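Local coordinates for protein GlcNAc Inducible Gene 2, GIG2 (Candida albicans, PDB 6AKZ) that binds iron and is probably an oxygenase of the DUF1479 family, the product of an N-acetylglucosamine-inducible gene, with its exact reaction still to be settled, at residues A[35-46]-A[280-291]. Residues are numbered along the deposited sequence; the frame is centred on the assembly and turned at random.
Sequences VTASWKRLLVEI and LSMAYIMLRPFF
Trp39 and Phe291 form an offset aromatic stack where helix 32-56 packs against helix 278-287 and the residues just beyond it. The five-membered ring of Trp39 lies 4.2 Å from the Phe291 ring, centroid to centroid, with the planes 15° apart. The two side chains run past each other in opposite directions. Each therefore puts its CB over the other's ring: Phe291 CB is 3.5 Å from the centroid of the six-membered ring of Trp39, a CH-pi contact. Leu43 CG lies over the rim of the opposite indole face. With CG anti to the backbone N (chi1 173°), the indole extends toward the other helix. At the edge of the Phe291 ring lie Val35 CG1 and Thr36 OG1; that hydroxyl is hydrogen-bonded to Val32 O.

Tyr284 fits as a knob among Trp39, Leu42, Leu43 and Ile46. Its ring is nearly parallel to the six-membered ring of Trp39 but slid aside, with CE1 3.6 Å from Trp39 CH2. Leu43 CD2 meets the phenol at its edge, while the hydroxyl is hydrogen-bonded to His330 ND1. Leu42 CD1 presses tightly on Leu280 CD2 at 3.5 Å, and Leu42 CD2 rests on Ala283 CB at 3.7 Å.

No hydrogen bond joins the two segments. The axes of 35-46 and 280-287 cross at -135° and come within 10.4 Å. Away from the iron site of this cupin-clan protein, this is buried apolar helix-helix packing around an aromatic cluster.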
loop_
_atom_site.group_PDB
_atom_site.type_symbol
_atom_site.label_atom_id
_atom_site.label_comp_id
_atom_site.label_asym_id
_atom_site.label_seq_id
_atom_site.Cartn_x
_atom_site.Cartn_y
_atom_site.Cartn_z
ATOM N N VAL A 35 1.885 -8.493 27.152
ATOM C CA VAL A 35 2.583 -8.286 25.886
ATOM C C VAL A 35 3.712 -9.339 25.702
ATOM O O VAL A 35 3.784 -10.014 24.674
ATOM C CB VAL A 35 3.168 -6.884 25.735
ATOM C CG1 VAL A 35 3.967 -6.845 24.445
ATOM C CG2 VAL A 35 2.031 -5.827 25.716
ATOM N N THR A 36 4.582 -9.459 26.714
ATOM C CA THR A 36 5.554 -10.530 26.747
ATOM C C THR A 36 4.957 -11.918 26.513
ATOM O O THR A 36 5.499 -12.637 25.695
ATOM C CB THR A 36 6.308 -10.488 28.089
ATOM O OG1 THR A 36 6.861 -9.177 28.234
ATOM C CG2 THR A 36 7.432 -11.548 28.099
ATOM N N ALA A 37 3.870 -12.303 27.174
ATOM C CA ALA A 37 3.294 -13.599 26.897
ATOM C C ALA A 37 2.859 -13.705 25.449
ATOM O O ALA A 37 3.057 -14.760 24.831
ATOM C CB ALA A 37 2.132 -13.911 27.786
ATOM N N SER A 38 2.325 -12.591 24.933
ATOM C CA SER A 38 1.749 -12.558 23.574
ATOM C C SER A 38 2.863 -12.739 22.507
ATOM O O SER A 38 2.605 -13.338 21.454
ATOM C CB SER A 38 0.962 -11.258 23.347
ATOM O OG SER A 38 1.802 -10.154 23.026
ATOM N N TRP A 39 4.031 -12.161 22.767
ATOM C CA TRP A 39 5.218 -12.293 21.932
ATOM C C TRP A 39 5.710 -13.719 21.840
ATOM O O TRP A 39 6.083 -14.208 20.768
ATOM C CB TRP A 39 6.353 -11.420 22.450
ATOM C CG TRP A 39 7.699 -11.643 21.693
ATOM C CD1 TRP A 39 8.755 -12.445 22.078
ATOM C CD2 TRP A 39 8.091 -11.066 20.424
ATOM N NE1 TRP A 39 9.782 -12.360 21.151
ATOM C CE2 TRP A 39 9.387 -11.544 20.117
ATOM C CE3 TRP A 39 7.459 -10.221 19.502
ATOM C CZ2 TRP A 39 10.067 -11.171 18.955
ATOM C CZ3 TRP A 39 8.176 -9.826 18.371
ATOM C CH2 TRP A 39 9.442 -10.304 18.095
ATOM N N LYS A 40 5.670 -14.424 22.975
ATOM C CA LYS A 40 5.979 -15.838 22.970
ATOM C C LYS A 40 4.965 -16.709 22.184
ATOM O O LYS A 40 5.370 -17.555 21.395
ATOM C CB LYS A 40 6.095 -16.267 24.419
ATOM C CG LYS A 40 7.343 -15.661 25.023
ATOM C CD LYS A 40 7.400 -15.939 26.507
ATOM C CE LYS A 40 8.568 -15.177 27.078
ATOM N NZ LYS A 40 8.512 -15.439 28.557
ATOM N N ARG A 41 3.685 -16.510 22.402
ATOM C CA ARG A 41 2.617 -17.146 21.580
ATOM C C ARG A 41 2.836 -16.848 20.049
ATOM O O ARG A 41 2.641 -17.722 19.203
ATOM C CB ARG A 41 1.235 -16.649 21.916
ATOM C CG ARG A 41 0.780 -16.858 23.357
ATOM C CD ARG A 41 -0.752 -16.788 23.466
ATOM N NE ARG A 41 -1.267 -15.464 23.081
ATOM C CZ ARG A 41 -1.388 -14.425 23.886
ATOM N NH1 ARG A 41 -1.022 -14.516 25.182
ATOM N NH2 ARG A 41 -1.874 -13.286 23.406
ATOM N N LEU A 42 3.177 -15.614 19.749
ATOM C CA LEU A 42 3.365 -15.165 18.382
ATOM C C LEU A 42 4.469 -15.966 17.645
ATOM O O LEU A 42 4.250 -16.464 16.538
ATOM C CB LEU A 42 3.676 -13.681 18.326
ATOM C CG LEU A 42 4.029 -13.130 16.939
ATOM C CD1 LEU A 42 2.800 -13.259 16.004
ATOM C CD2 LEU A 42 4.461 -11.710 17.034
ATOM N N LEU A 43 5.631 -16.076 18.279
ATOM C CA LEU A 43 6.714 -16.807 17.721
ATOM C C LEU A 43 6.412 -18.261 17.481
ATOM O O LEU A 43 6.802 -18.792 16.428
ATOM C CB LEU A 43 7.972 -16.636 18.575
ATOM C CG LEU A 43 8.644 -15.282 18.653
ATOM C CD1 LEU A 43 9.956 -15.428 19.410
ATOM C CD2 LEU A 43 8.907 -14.580 17.317
ATOM N N VAL A 44 5.622 -18.869 18.358
ATOM C CA VAL A 44 5.258 -20.245 18.205
ATOM C C VAL A 44 4.385 -20.358 16.938
ATOM O O VAL A 44 4.695 -21.142 16.087
ATOM C CB VAL A 44 4.530 -20.778 19.453
ATOM C CG1 VAL A 44 3.886 -22.135 19.169
ATOM C CG2 VAL A 44 5.511 -20.816 20.640
ATOM N N GLU A 45 3.403 -19.459 16.796
ATOM C CA GLU A 45 2.489 -19.431 15.618
ATOM C C GLU A 45 3.257 -19.121 14.336
ATOM O O GLU A 45 2.939 -19.728 13.276
ATOM C CB GLU A 45 1.335 -18.435 15.742
ATOM C CG GLU A 45 0.315 -18.829 16.807
ATOM C CD GLU A 45 -0.101 -20.291 16.701
ATOM O OE1 GLU A 45 -0.722 -20.636 15.660
ATOM O OE2 GLU A 45 0.280 -21.106 17.588
ATOM N N ILE A 46 4.183 -18.168 14.410
ATOM C CA ILE A 46 5.002 -17.834 13.252
ATOM C C ILE A 46 5.748 -19.096 12.742
ATOM O O ILE A 46 5.722 -19.409 11.528
ATOM C CB ILE A 46 5.936 -16.663 13.508
ATOM C CG1 ILE A 46 5.139 -15.355 13.397
ATOM C CG2 ILE A 46 7.130 -16.652 12.611
ATOM C CD1 ILE A 46 5.974 -14.074 13.624
ATOM N N LEU A 280 0.135 -12.020 11.467
ATOM C CA LEU A 280 1.384 -12.430 12.117
ATOM C C LEU A 280 2.522 -11.502 11.782
ATOM O O LEU A 280 3.377 -11.181 12.643
ATOM C CB LEU A 280 1.739 -13.874 11.756
ATOM C CG LEU A 280 0.842 -14.942 12.282
ATOM C CD1 LEU A 280 1.310 -16.309 11.880
ATOM C CD2 LEU A 280 0.674 -14.869 13.771
ATOM N N SER A 281 2.589 -11.080 10.516
ATOM C CA SER A 281 3.581 -10.114 10.110
ATOM C C SER A 281 3.604 -8.818 10.959
ATOM O O SER A 281 4.649 -8.391 11.433
ATOM C CB SER A 281 3.492 -9.777 8.635
ATOM O OG SER A 281 3.947 -10.832 7.774
ATOM N N MET A 282 2.468 -8.178 11.071
ATOM C CA MET A 282 2.408 -6.937 11.785
ATOM C C MET A 282 2.525 -7.082 13.319
ATOM O O MET A 282 3.012 -6.203 13.977
ATOM C CB MET A 282 1.184 -6.106 11.383
ATOM C CG MET A 282 1.214 -5.595 9.944
ATOM S SD MET A 282 2.728 -4.731 9.508
ATOM C CE MET A 282 2.795 -3.377 10.669
ATOM N N ALA A 283 2.101 -8.193 13.859
ATOM C CA ALA A 283 2.285 -8.447 15.298
ATOM C C ALA A 283 3.787 -8.478 15.504
ATOM O O ALA A 283 4.291 -7.895 16.423
ATOM C CB ALA A 283 1.611 -9.742 15.694
ATOM N N TYR A 284 4.526 -9.138 14.645
ATOM C CA TYR A 284 5.962 -9.303 14.827
ATOM C C TYR A 284 6.706 -7.995 14.623
ATOM O O TYR A 284 7.523 -7.571 15.465
ATOM C CB TYR A 284 6.474 -10.326 13.814
ATOM C CG TYR A 284 7.950 -10.627 13.940
ATOM C CD1 TYR A 284 8.451 -11.583 14.848
ATOM C CD2 TYR A 284 8.864 -9.950 13.126
ATOM C CE1 TYR A 284 9.832 -11.839 14.915
ATOM C CE2 TYR A 284 10.224 -10.215 13.202
ATOM C CZ TYR A 284 10.695 -11.164 14.068
ATOM O OH TYR A 284 12.070 -11.385 14.084
ATOM N N ILE A 285 6.341 -7.286 13.574
ATOM C CA ILE A 285 6.987 -6.027 13.204
ATOM C C ILE A 285 6.756 -5.024 14.311
ATOM O O ILE A 285 7.736 -4.402 14.739
ATOM C CB ILE A 285 6.519 -5.494 11.849
ATOM C CG1 ILE A 285 7.139 -6.402 10.761
ATOM C CG2 ILE A 285 6.950 -4.073 11.545
ATOM C CD1 ILE A 285 6.475 -6.398 9.409
ATOM N N MET A 286 5.499 -4.832 14.700
ATOM C CA MET A 286 5.188 -3.793 15.698
ATOM C C MET A 286 5.842 -4.030 17.028
ATOM O O MET A 286 6.163 -3.083 17.703
ATOM C CB MET A 286 3.696 -3.567 15.881
ATOM C CG MET A 286 3.025 -3.044 14.600
ATOM S SD MET A 286 3.822 -1.662 13.703
ATOM C CE MET A 286 3.834 -0.381 14.956
ATOM N N LEU A 287 5.920 -5.280 17.439
ATOM C CA LEU A 287 6.592 -5.619 18.683
ATOM C C LEU A 287 8.090 -5.791 18.612
ATOM O O LEU A 287 8.754 -5.807 19.667
ATOM C CB LEU A 287 5.980 -6.886 19.292
ATOM C CG LEU A 287 4.513 -6.813 19.706
ATOM C CD1 LEU A 287 3.990 -8.120 20.227
ATOM C CD2 LEU A 287 4.272 -5.769 20.749
ATOM N N ARG A 288 8.651 -5.922 17.429
ATOM C CA ARG A 288 10.099 -6.121 17.305
ATOM C C ARG A 288 11.033 -5.084 18.030
ATOM O O ARG A 288 12.051 -5.515 18.586
ATOM C CB ARG A 288 10.516 -6.331 15.875
ATOM C CG ARG A 288 11.939 -6.838 15.695
ATOM C CD ARG A 288 12.209 -8.187 16.288
ATOM N NE ARG A 288 13.560 -8.651 15.866
ATOM C CZ ARG A 288 14.199 -9.696 16.374
ATOM N NH1 ARG A 288 13.664 -10.384 17.357
ATOM N NH2 ARG A 288 15.387 -10.049 15.847
ATOM N N PRO A 289 10.689 -3.778 18.040
ATOM C CA PRO A 289 11.504 -2.821 18.811
ATOM C C PRO A 289 11.563 -3.119 20.274
ATOM O O PRO A 289 12.546 -2.727 20.896
ATOM C CB PRO A 289 10.871 -1.451 18.508
ATOM C CG PRO A 289 10.138 -1.670 17.200
ATOM C CD PRO A 289 9.609 -3.074 17.307
ATOM N N PHE A 290 10.574 -3.832 20.815
ATOM C CA PHE A 290 10.534 -4.224 22.190
ATOM C C PHE A 290 11.184 -5.601 22.454
ATOM O O PHE A 290 11.462 -5.947 23.642
ATOM C CB PHE A 290 9.104 -4.289 22.693
ATOM C CG PHE A 290 8.351 -2.987 22.514
ATOM C CD1 PHE A 290 7.676 -2.686 21.316
ATOM C CD2 PHE A 290 8.353 -2.052 23.495
ATOM C CE1 PHE A 290 7.043 -1.488 21.150
ATOM C CE2 PHE A 290 7.697 -0.842 23.329
ATOM C CZ PHE A 290 7.015 -0.571 22.161
ATOM N N PHE A 291 11.329 -6.415 21.397
ATOM C CA PHE A 291 11.866 -7.773 21.541
ATOM C C PHE A 291 12.888 -8.059 20.487
ATOM O O PHE A 291 12.775 -9.056 19.765
ATOM C CB PHE A 291 10.722 -8.781 21.476
ATOM C CG PHE A 291 9.695 -8.617 22.559
ATOM C CD1 PHE A 291 9.941 -9.070 23.861
ATOM C CD2 PHE A 291 8.494 -8.016 22.311
ATOM C CE1 PHE A 291 8.990 -8.952 24.861
ATOM C CE2 PHE A 291 7.525 -7.898 23.302
ATOM C CZ PHE A 291 7.781 -8.350 24.600
#